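Local structure of transcription initiation factor TFIID subunit 5 (Encephalitozoon cuniculi, 2J4B) at residues V13-K16 with T17-E20; L25-N28 with D29-L33; L37-H40 with I41-L45; Q48-T51 with D52-K55. The protein probably serves, as a WD-repeat subunit of TFIID, in regulating transcription initiation by RNA polymerase II, here represented by its N-terminal NTD2 domain. One frame throughout, in Å; residues are numbered along the deposited sequence.

Contact 1. Residues V13-K16 with T17-E20; sequences VSLK and TWIE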
loop_
_atom_site.group_PDB
_atom_site.type_symbol
_atom_site.label_atom_id
_atom_site.label_comp_id
_atom_site.label_asym_id
_atom_site.label_seq_id
_atom_site.Cartn_x
_atom_site.Cartn_y
_atom_site.Cartn_z
ATOM N N VAL A 13 -6.657 4.477 5.430
ATOM C CA VAL A 13 -8.118 4.568 5.498
ATOM C C VAL A 13 -8.703 5.715 4.670
ATOM O O VAL A 13 -9.648 5.526 3.916
ATOM C CB VAL A 13 -8.592 4.764 6.962
ATOM C CG1 VAL A 13 -10.100 4.974 7.007
ATOM C CG2 VAL A 13 -8.171 3.568 7.841
ATOM N N SER A 14 -8.151 6.909 4.837
ATOM C CA SER A 14 -8.653 8.103 4.155
ATOM C C SER A 14 -8.512 7.984 2.623
ATOM O O SER A 14 -9.386 8.430 1.867
ATOM C CB SER A 14 -7.922 9.339 4.688
ATOM O OG SER A 14 -7.712 10.300 3.670
ATOM N N LEU A 15 -7.419 7.369 2.178
ATOM C CA LEU A 15 -7.265 6.981 0.781
ATOM C C LEU A 15 -8.276 5.909 0.389
ATOM O O LEU A 15 -8.976 6.038 -0.603
ATOM C CB LEU A 15 -5.857 6.466 0.524
ATOM C CG LEU A 15 -5.600 5.907 -0.879
ATOM C CD1 LEU A 15 -5.885 6.936 -1.972
ATOM C CD2 LEU A 15 -4.175 5.378 -0.945
ATOM N N LYS A 16 -8.352 4.846 1.174
ATOM C CA LYS A 16 -9.329 3.788 0.934
ATOM C C LYS A 16 -10.750 4.339 0.768
ATOM O O LYS A 16 -11.464 3.938 -0.141
ATOM C CB LYS A 16 -9.297 2.779 2.076
ATOM C CG LYS A 16 -10.222 1.592 1.892
ATOM C CD LYS A 16 -10.134 0.642 3.080
ATOM C CE LYS A 16 -11.344 -0.253 3.152
ATOM N NZ LYS A 16 -11.393 -1.006 4.428
ATOM N N THR A 17 -11.145 5.259 1.639
ATOM C CA THR A 17 -12.496 5.805 1.624
ATOM C C THR A 17 -12.749 6.681 0.394
ATOM O O THR A 17 -13.877 6.748 -0.124
ATOM C CB THR A 17 -12.758 6.632 2.899
ATOM O OG1 THR A 17 -12.463 5.829 4.054
ATOM C CG2 THR A 17 -14.192 7.114 2.943
ATOM N N TRP A 18 -11.694 7.352 -0.062
ATOM C CA TRP A 18 -11.776 8.202 -1.246
ATOM C C TRP A 18 -11.933 7.337 -2.487
ATOM O O TRP A 18 -12.815 7.572 -3.307
ATOM C CB TRP A 18 -10.537 9.089 -1.339
ATOM C CG TRP A 18 -10.469 9.935 -2.568
ATOM C CD1 TRP A 18 -11.089 11.129 -2.779
ATOM C CD2 TRP A 18 -9.709 9.652 -3.761
ATOM N NE1 TRP A 18 -10.773 11.605 -4.029
ATOM C CE2 TRP A 18 -9.926 10.720 -4.651
ATOM C CE3 TRP A 18 -8.865 8.601 -4.151
ATOM C CZ2 TRP A 18 -9.334 10.771 -5.921
ATOM C CZ3 TRP A 18 -8.277 8.648 -5.401
ATOM C CH2 TRP A 18 -8.519 9.730 -6.280
ATOM N N ILE A 19 -11.078 6.325 -2.613
ATOM C CA ILE A 19 -11.155 5.378 -3.737
ATOM C C ILE A 19 -12.536 4.732 -3.864
ATOM O O ILE A 19 -13.162 4.790 -4.917
ATOM C CB ILE A 19 -10.153 4.242 -3.575
ATOM C CG1 ILE A 19 -8.729 4.783 -3.710
ATOM C CG2 ILE A 19 -10.459 3.116 -4.583
ATOM C CD1 ILE A 19 -7.668 3.784 -3.364
ATOM N N GLU A 20 -13.004 4.124 -2.780
ATOM C CA GLU A 20 -14.262 3.403 -2.798
ATOM C C GLU A 20 -15.433 4.298 -3.232
ATOM O O GLU A 20 -16.467 3.805 -3.671
ATOM C CB GLU A 20 -14.522 2.779 -1.420
ATOM C CG GLU A 20 -13.521 1.675 -1.045
ATOM C CD GLU A 20 -13.742 1.131 0.369
ATOM O OE1 GLU A 20 -14.360 1.851 1.186
ATOM O OE2 GLU A 20 -13.297 -0.012 0.658
#
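With OG1 beside its own backbone N (chi1 -54°), Thr17 turns its hydroxyl back along helix 8-21 to Val13, one turn earlier in this first helix of the TAF5 NTD2 domain. Val13 O thereby accepts two bonds: the i to i+4 helix bond from Thr17 N at 2.7 Å, and one from Thr17 OG1 at 2.8 Å. The hydroxyl approaches from above the carbonyl plane, while the amide comes nearly head-on. Leu15 and Ile19 meet on the buried side, where Leu15 CG lies 3.9 Å from Ile19 CD1 and CD1 of Leu15 also touches Trp18 CE3. Leu34 and Leu37 of helix 34-47 cover Leu15, and the Trp18 ring stacks on Phe113 of helix 104-116, so this turn packs against both helices. On the outer side the extended chains of Lys16 and Glu20 cross, with charges opposite but too far apart for a salt bridge, since Lys16 NZ and Glu20 OE2 are 4.3 Å apart. The ammonium instead pairs with Asp64. What Glu20 does touch is the aliphatic part of the lysine, where its OE2 stands 3.2 Å from Lys16 CE.

Contact 2. Residues L25-N28 with D29-L33; sequences LFKN and DLLPL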
loop_
_atom_site.group_PDB
_atom_site.type_symbol
_atom_site.label_atom_id
_atom_site.label_comp_id
_atom_site.label_asym_id
_atom_site.label_seq_id
_atom_site.Cartn_x
_atom_site.Cartn_y
_atom_site.Cartn_z
ATOM N N LEU A 25 -15.242 3.707 -13.135
ATOM C CA LEU A 25 -14.291 3.810 -14.237
ATOM C C LEU A 25 -12.853 3.943 -13.764
ATOM O O LEU A 25 -11.928 3.545 -14.465
ATOM C CB LEU A 25 -14.629 5.030 -15.099
ATOM C CG LEU A 25 -13.754 5.287 -16.336
ATOM C CD1 LEU A 25 -13.831 4.113 -17.332
ATOM C CD2 LEU A 25 -14.159 6.595 -17.010
ATOM N N PHE A 26 -12.659 4.538 -12.592
ATOM C CA PHE A 26 -11.323 4.749 -12.049
ATOM C C PHE A 26 -10.986 3.763 -10.934
ATOM O O PHE A 26 -9.806 3.493 -10.674
ATOM C CB PHE A 26 -11.191 6.168 -11.507
ATOM C CG PHE A 26 -11.571 7.238 -12.495
ATOM C CD1 PHE A 26 -11.014 7.263 -13.763
ATOM C CD2 PHE A 26 -12.470 8.235 -12.143
ATOM C CE1 PHE A 26 -11.364 8.239 -14.655
ATOM C CE2 PHE A 26 -12.817 9.214 -13.029
ATOM C CZ PHE A 26 -12.271 9.225 -14.283
ATOM N N LYS A 27 -12.009 3.228 -10.274
ATOM C CA LYS A 27 -11.790 2.334 -9.129
ATOM C C LYS A 27 -10.872 1.150 -9.473
ATOM O O LYS A 27 -10.103 0.684 -8.643
ATOM C CB LYS A 27 -13.128 1.812 -8.613
ATOM C CG LYS A 27 -13.105 1.381 -7.172
ATOM C CD LYS A 27 -14.445 0.829 -6.761
ATOM C CE LYS A 27 -15.495 1.901 -6.697
ATOM N NZ LYS A 27 -16.856 1.322 -6.880
ATOM N N ASN A 28 -11.000 0.679 -10.707
ATOM C CA ASN A 28 -10.224 -0.419 -11.271
ATOM C C ASN A 28 -8.730 -0.133 -11.214
ATOM O O ASN A 28 -7.925 -0.993 -10.849
ATOM C CB ASN A 28 -10.627 -0.543 -12.743
ATOM C CG ASN A 28 -10.599 -1.954 -13.262
ATOM O OD1 ASN A 28 -10.401 -2.160 -14.464
ATOM N ND2 ASN A 28 -10.835 -2.926 -12.398
ATOM N N ASP A 29 -8.356 1.078 -11.610
ATOM C CA ASP A 29 -6.966 1.474 -11.636
ATOM C C ASP A 29 -6.461 1.918 -10.274
ATOM O O ASP A 29 -5.267 1.988 -10.068
ATOM C CB ASP A 29 -6.756 2.634 -12.609
ATOM C CG ASP A 29 -6.761 2.202 -14.030
ATOM O OD1 ASP A 29 -6.730 0.966 -14.288
ATOM O OD2 ASP A 29 -6.806 3.114 -14.888
ATOM N N LEU A 30 -7.371 2.247 -9.365
ATOM C CA LEU A 30 -7.000 2.741 -8.052
ATOM C C LEU A 30 -6.922 1.645 -6.985
ATOM O O LEU A 30 -6.131 1.745 -6.075
ATOM C CB LEU A 30 -7.962 3.853 -7.610
ATOM C CG LEU A 30 -7.866 5.131 -8.469
ATOM C CD1 LEU A 30 -9.020 6.104 -8.206
ATOM C CD2 LEU A 30 -6.525 5.830 -8.292
ATOM N N LEU A 31 -7.724 0.592 -7.091
ATOM C CA LEU A 31 -7.756 -0.408 -6.021
ATOM C C LEU A 31 -6.419 -1.156 -5.844
ATOM O O LEU A 31 -6.018 -1.442 -4.719
ATOM C CB LEU A 31 -8.930 -1.376 -6.192
ATOM C CG LEU A 31 -10.245 -0.823 -5.607
ATOM C CD1 LEU A 31 -11.481 -1.637 -6.060
ATOM C CD2 LEU A 31 -10.208 -0.720 -4.071
ATOM N N PRO A 32 -5.723 -1.464 -6.954
ATOM C CA PRO A 32 -4.432 -2.159 -6.839
ATOM C C PRO A 32 -3.434 -1.418 -5.957
ATOM O O PRO A 32 -2.511 -2.033 -5.422
ATOM C CB PRO A 32 -3.927 -2.223 -8.281
ATOM C CG PRO A 32 -5.173 -2.143 -9.120
ATOM C CD PRO A 32 -6.100 -1.226 -8.358
ATOM N N LEU A 33 -3.626 -0.115 -5.809
ATOM C CA LEU A 33 -2.744 0.713 -5.009
ATOM C C LEU A 33 -2.777 0.351 -3.523
ATOM O O LEU A 33 -1.788 0.532 -2.826
ATOM C CB LEU A 33 -3.112 2.189 -5.193
ATOM C CG LEU A 33 -2.300 3.212 -4.388
ATOM C CD1 LEU A 33 -0.773 3.097 -4.588
ATOM C CD2 LEU A 33 -2.754 4.640 -4.702
HETATM O O HOH W 1 -8.970 4.660 -14.958
#
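Lys27 and Leu31 run side by side and point the same way from the end of helix 24-30, with the aliphatic stem of the lysine laid along the leucine: Lys27 CG is 3.6 Å from Leu31 CD1. The lysine chain leaves with CG anti to the backbone N (chi1 -156°) and bends at its third torsion, and NZ makes a salt bridge with Asp24. A second pair forms one residue earlier, where Leu30 CD1 reaches CB of Phe26 at 4.0 Å while the phenyl ring itself leads away. The backbone bonds beneath these pairs are uneven. Phe26 O receives only weak bonds, from Asp29 N and Leu30 N, whereas Leu31 N makes a sound bond to Lys27 O at 2.8 Å. Pro32 has no N-H for the next bond, and its CD rests 3.1 Å from Asn28 O instead. A water bridges the first turn, donating to Asp29 OD2 at 2.7 Å and to Leu25 O; the same carboxylate oxygen also accepts from Gly103 N. Around this short helix, Leu30 lies against Trp18 and Ile19 of helix 8-21, Phe26 packs on Tyr105 and Leu109 of helix 104-116, and Pro32 and Leu33 meet Leu100 of strand 98-103.

Contact 3. Residues L37-H40 with I41-L45; sequences LFIH and IYFDL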
loop_
_atom_site.group_PDB
_atom_site.type_symbol
_atom_site.label_atom_id
_atom_site.label_comp_id
_atom_site.label_asym_id
_atom_site.label_seq_id
_atom_site.Cartn_x
_atom_site.Cartn_y
_atom_site.Cartn_z
ATOM N N LEU A 37 0.670 -0.600 -0.670
ATOM C CA LEU A 37 0.662 0.373 0.409
ATOM C C LEU A 37 0.427 -0.304 1.770
ATOM O O LEU A 37 1.095 0.010 2.759
ATOM C CB LEU A 37 -0.431 1.403 0.167
ATOM C CG LEU A 37 -0.606 2.463 1.258
ATOM C CD1 LEU A 37 0.743 3.068 1.746
ATOM C CD2 LEU A 37 -1.573 3.558 0.729
ATOM N N PHE A 38 -0.538 -1.222 1.793
ATOM C CA PHE A 38 -0.886 -2.017 2.969
ATOM C C PHE A 38 0.291 -2.798 3.559
ATOM O O PHE A 38 0.574 -2.714 4.744
ATOM C CB PHE A 38 -1.996 -2.993 2.584
ATOM C CG PHE A 38 -2.278 -4.049 3.602
ATOM C CD1 PHE A 38 -3.032 -3.765 4.727
ATOM C CD2 PHE A 38 -1.845 -5.352 3.403
ATOM C CE1 PHE A 38 -3.333 -4.767 5.654
ATOM C CE2 PHE A 38 -2.150 -6.366 4.315
ATOM C CZ PHE A 38 -2.891 -6.069 5.438
ATOM N N ILE A 39 0.961 -3.566 2.719
ATOM C CA ILE A 39 2.121 -4.336 3.156
ATOM C C ILE A 39 3.162 -3.367 3.667
ATOM O O ILE A 39 3.756 -3.574 4.721
ATOM C CB ILE A 39 2.709 -5.177 1.995
ATOM C CG1 ILE A 39 1.725 -6.289 1.600
ATOM C CG2 ILE A 39 4.062 -5.779 2.382
ATOM C CD1 ILE A 39 1.330 -7.206 2.746
ATOM N N HIS A 40 3.363 -2.284 2.925
ATOM C CA HIS A 40 4.401 -1.332 3.277
ATOM C C HIS A 40 4.164 -0.695 4.641
ATOM O O HIS A 40 5.115 -0.439 5.373
ATOM C CB HIS A 40 4.571 -0.266 2.192
ATOM C CG HIS A 40 5.558 -0.643 1.141
ATOM N ND1 HIS A 40 6.882 -0.891 1.422
ATOM C CD2 HIS A 40 5.415 -0.826 -0.192
ATOM C CE1 HIS A 40 7.517 -1.202 0.307
ATOM N NE2 HIS A 40 6.646 -1.172 -0.688
ATOM N N ILE A 41 2.914 -0.405 4.963
ATOM C CA ILE A 41 2.570 0.082 6.311
ATOM C C ILE A 41 2.850 -0.969 7.399
ATOM O O ILE A 41 3.422 -0.667 8.450
ATOM C CB ILE A 41 1.090 0.537 6.368
ATOM C CG1 ILE A 41 0.914 1.792 5.484
ATOM C CG2 ILE A 41 0.657 0.797 7.800
ATOM C CD1 ILE A 41 -0.533 2.153 5.215
ATOM N N TYR A 42 2.460 -2.206 7.124
ATOM C CA TYR A 42 2.747 -3.334 7.990
ATOM C C TYR A 42 4.243 -3.499 8.257
ATOM O O TYR A 42 4.667 -3.637 9.398
ATOM C CB TYR A 42 2.214 -4.585 7.328
ATOM C CG TYR A 42 2.321 -5.862 8.130
ATOM C CD1 TYR A 42 1.598 -6.029 9.315
ATOM C CD2 TYR A 42 3.098 -6.925 7.675
ATOM C CE1 TYR A 42 1.667 -7.205 10.039
ATOM C CE2 TYR A 42 3.172 -8.115 8.404
ATOM C CZ TYR A 42 2.448 -8.240 9.584
ATOM O OH TYR A 42 2.507 -9.403 10.312
ATOM N N PHE A 43 5.044 -3.509 7.198
ATOM C CA PHE A 43 6.489 -3.620 7.348
ATOM C C PHE A 43 7.083 -2.413 8.086
ATOM O O PHE A 43 8.076 -2.550 8.818
ATOM C CB PHE A 43 7.141 -3.772 5.979
ATOM C CG PHE A 43 7.044 -5.163 5.399
ATOM C CD1 PHE A 43 6.286 -6.146 6.006
ATOM C CD2 PHE A 43 7.700 -5.471 4.216
ATOM C CE1 PHE A 43 6.203 -7.400 5.464
ATOM C CE2 PHE A 43 7.616 -6.740 3.663
ATOM C CZ PHE A 43 6.860 -7.694 4.279
ATOM N N ASP A 44 6.480 -1.237 7.904
ATOM C CA ASP A 44 6.985 -0.023 8.548
ATOM C C ASP A 44 6.681 0.027 10.062
ATOM O O ASP A 44 7.506 0.508 10.851
ATOM C CB ASP A 44 6.466 1.211 7.836
ATOM C CG ASP A 44 7.364 1.637 6.697
ATOM O OD1 ASP A 44 8.581 1.380 6.803
ATOM O OD2 ASP A 44 6.881 2.230 5.691
ATOM N N LEU A 45 5.522 -0.489 10.466
ATOM C CA LEU A 45 5.189 -0.623 11.882
ATOM C C LEU A 45 6.096 -1.636 12.589
ATOM O O LEU A 45 6.452 -1.465 13.776
ATOM C CB LEU A 45 3.717 -1.017 12.057
ATOM C CG LEU A 45 2.689 0.061 11.674
ATOM C CD1 LEU A 45 1.271 -0.572 11.594
ATOM C CD2 LEU A 45 2.716 1.289 12.607
#
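Ile39 sets its CG2 methyl over the centre of the Phe43 ring, a CH-pi contact of 3.9 Å from Ile39 CG2 to the ring centroid and only 10° off the normal. The branch is placed there because Ile39 CG2 lies anti to the backbone N, while Phe43 CG swings back beside its own N (chi1 -78°), so the two side chains run along the same side of helix 34-47. Another face of the helix carries Leu37 and Ile41, whose side chains slant across one another with their CD1 atoms 3.8 Å apart. Four backbone bonds set the spacing of these pairs; the one from Phe43 N to Ile39 O, at 2.8 Å, links the very residues of the CH-pi contact. Asp44 OD2 lies close to His40 O, but as two acceptors they do not bond, and the carboxylate oxygen has Tyr121 OH as its partner. Farther out, the Phe43 ring meets Phe75 and the His40 ring stacks on His129. The Phe38 ring meets those of Phe57 and Phe58 and stands edge-to-face with His65, and Leu37 reaches Ile122 of helix 120-129. With helices 8-21, 51-61, 88-95 and 120-129 all touching their side chains, residues 37-45 form a largely buried part of helix 34-47, a central helix of the mainly alpha-helical NTD2 domain.

Contact 4. Residues Q48-T51 with D52-K55; sequences QNKT and DEAK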
loop_
_atom_site.group_PDB
_atom_site.type_symbol
_atom_site.label_atom_id
_atom_site.label_comp_id
_atom_site.label_asym_id
_atom_site.label_seq_id
_atom_site.Cartn_x
_atom_site.Cartn_y
_atom_site.Cartn_z
ATOM N N GLN A 48 9.584 -0.056 13.087
ATOM C CA GLN A 48 9.498 0.803 14.278
ATOM C C GLN A 48 9.345 -0.021 15.571
ATOM O O GLN A 48 9.281 0.542 16.644
ATOM C CB GLN A 48 8.314 1.771 14.174
ATOM C CG GLN A 48 8.457 2.894 13.168
ATOM C CD GLN A 48 7.116 3.583 12.879
ATOM O OE1 GLN A 48 6.352 3.916 13.791
ATOM N NE2 GLN A 48 6.826 3.789 11.600
ATOM N N ASN A 49 9.254 -1.346 15.446
ATOM C CA ASN A 49 9.067 -2.248 16.583
ATOM C C ASN A 49 7.709 -2.094 17.284
ATOM O O ASN A 49 7.610 -2.150 18.505
ATOM C CB ASN A 49 10.217 -2.096 17.586
ATOM C CG ASN A 49 11.552 -2.523 17.009
ATOM O OD1 ASN A 49 11.686 -3.636 16.511
ATOM N ND2 ASN A 49 12.542 -1.640 17.070
ATOM N N LYS A 50 6.662 -1.884 16.496
ATOM C CA LYS A 50 5.294 -1.813 17.023
ATOM C C LYS A 50 4.566 -3.052 16.538
ATOM O O LYS A 50 3.640 -2.975 15.725
ATOM C CB LYS A 50 4.591 -0.543 16.542
ATOM C CG LYS A 50 5.279 0.737 16.983
ATOM C CD LYS A 50 4.631 1.956 16.370
ATOM C CE LYS A 50 5.503 3.187 16.559
ATOM N NZ LYS A 50 6.200 3.119 17.877
ATOM N N THR A 51 5.031 -4.197 17.023
ATOM C CA THR A 51 4.541 -5.501 16.589
ATOM C C THR A 51 3.048 -5.622 16.825
ATOM O O THR A 51 2.332 -6.164 16.001
ATOM C CB THR A 51 5.285 -6.651 17.335
ATOM O OG1 THR A 51 6.619 -6.760 16.824
ATOM C CG2 THR A 51 4.583 -7.988 17.167
ATOM N N ASP A 52 2.584 -5.106 17.954
ATOM C CA ASP A 52 1.173 -5.162 18.279
ATOM C C ASP A 52 0.357 -4.371 17.259
ATOM O O ASP A 52 -0.555 -4.904 16.613
ATOM C CB ASP A 52 0.933 -4.634 19.692
ATOM C CG ASP A 52 1.253 -5.668 20.764
ATOM O OD1 ASP A 52 1.443 -6.858 20.421
ATOM O OD2 ASP A 52 1.300 -5.296 21.955
ATOM N N GLU A 53 0.704 -3.097 17.104
ATOM C CA GLU A 53 -0.022 -2.226 16.217
ATOM C C GLU A 53 -0.030 -2.819 14.821
ATOM O O GLU A 53 -1.040 -2.729 14.114
ATOM C CB GLU A 53 0.605 -0.830 16.193
ATOM C CG GLU A 53 0.488 -0.066 17.514
ATOM C CD GLU A 53 0.749 1.425 17.339
ATOM O OE1 GLU A 53 0.882 1.854 16.170
ATOM O OE2 GLU A 53 0.812 2.169 18.356
ATOM N N ALA A 54 1.097 -3.425 14.443
ATOM C CA ALA A 54 1.257 -4.013 13.115
ATOM C C ALA A 54 0.281 -5.150 12.894
ATOM O O ALA A 54 -0.359 -5.217 11.852
ATOM C CB ALA A 54 2.689 -4.493 12.907
ATOM N N LYS A 55 0.144 -6.027 13.883
ATOM C CA LYS A 55 -0.754 -7.177 13.761
ATOM C C LYS A 55 -2.220 -6.764 13.711
ATOM O O LYS A 55 -3.008 -7.367 12.987
ATOM C CB LYS A 55 -0.522 -8.166 14.899
ATOM C CG LYS A 55 0.878 -8.785 14.906
ATOM C CD LYS A 55 0.996 -9.900 15.936
ATOM C CE LYS A 55 0.869 -9.399 17.343
ATOM N NZ LYS A 55 0.280 -10.471 18.203
#
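A tight turn between two successive helices joins helix 34-47 to helix 51-61: Asn49, with its positive phi of 67°, forms the Schellman motif that ends the first, and Lys50 holds the N-cap position of the second. The first turn of the new helix closes where Lys50 O accepts from Ala54 N at 2.9 Å, and Thr51 O accepts from Lys55 N at 3.0 Å. Lys50 and Glu53 extend side by side in the same direction: Lys50 CB lies 4.0 Å from Glu53 CB, and Lys50 CD passes 3.8 Å from Glu53 OE1. Their charged ends stay apart, with Lys50 NZ 5.5 Å from Glu53 OE2, so any attraction between them is probably weak. Thr51 and Lys55 meet at an angle instead, Thr51 CG2 lying 4.0 Å from Lys55 CE. That methyl sits anti to the backbone N (chi1 -73° for OG1), which leaves the hydroxyl beside the N and weakly bonded to Tyr79 O. On the inner side, Ala54 faces back to Lys50 O through its CB and is covered by Tyr42, Leu45 and Ile46. This is a Schellman C' residue followed directly by the N-cap of the next helix, a tight connection between two successive helices of the domain.

From the N terminus the four contacts follow in series, none nested in or crossing another, and each is a local i to i+3 or i+4 contact that closes no long loop. Contact 1 on helix 8-21 touches contact 2 on helix 24-30, where Trp18 CZ3 packs 3.9 Å from Leu30 CD1 and Ile19 meets Leu31. Helix 34-47 then takes the chain on to contact 3, which reaches back to contact 1 as Leu15 CD2 lies 3.6 Å from Leu37 CD2. Contact 4 turns the chain into helix 51-61 and lies against contact 3: Lys50 N probably bonds to Leu45 O, and Ala54 packs on Leu45. Contacts 2 and 4 lie on opposite sides of the chain's centre, their centres about 28 Å apart.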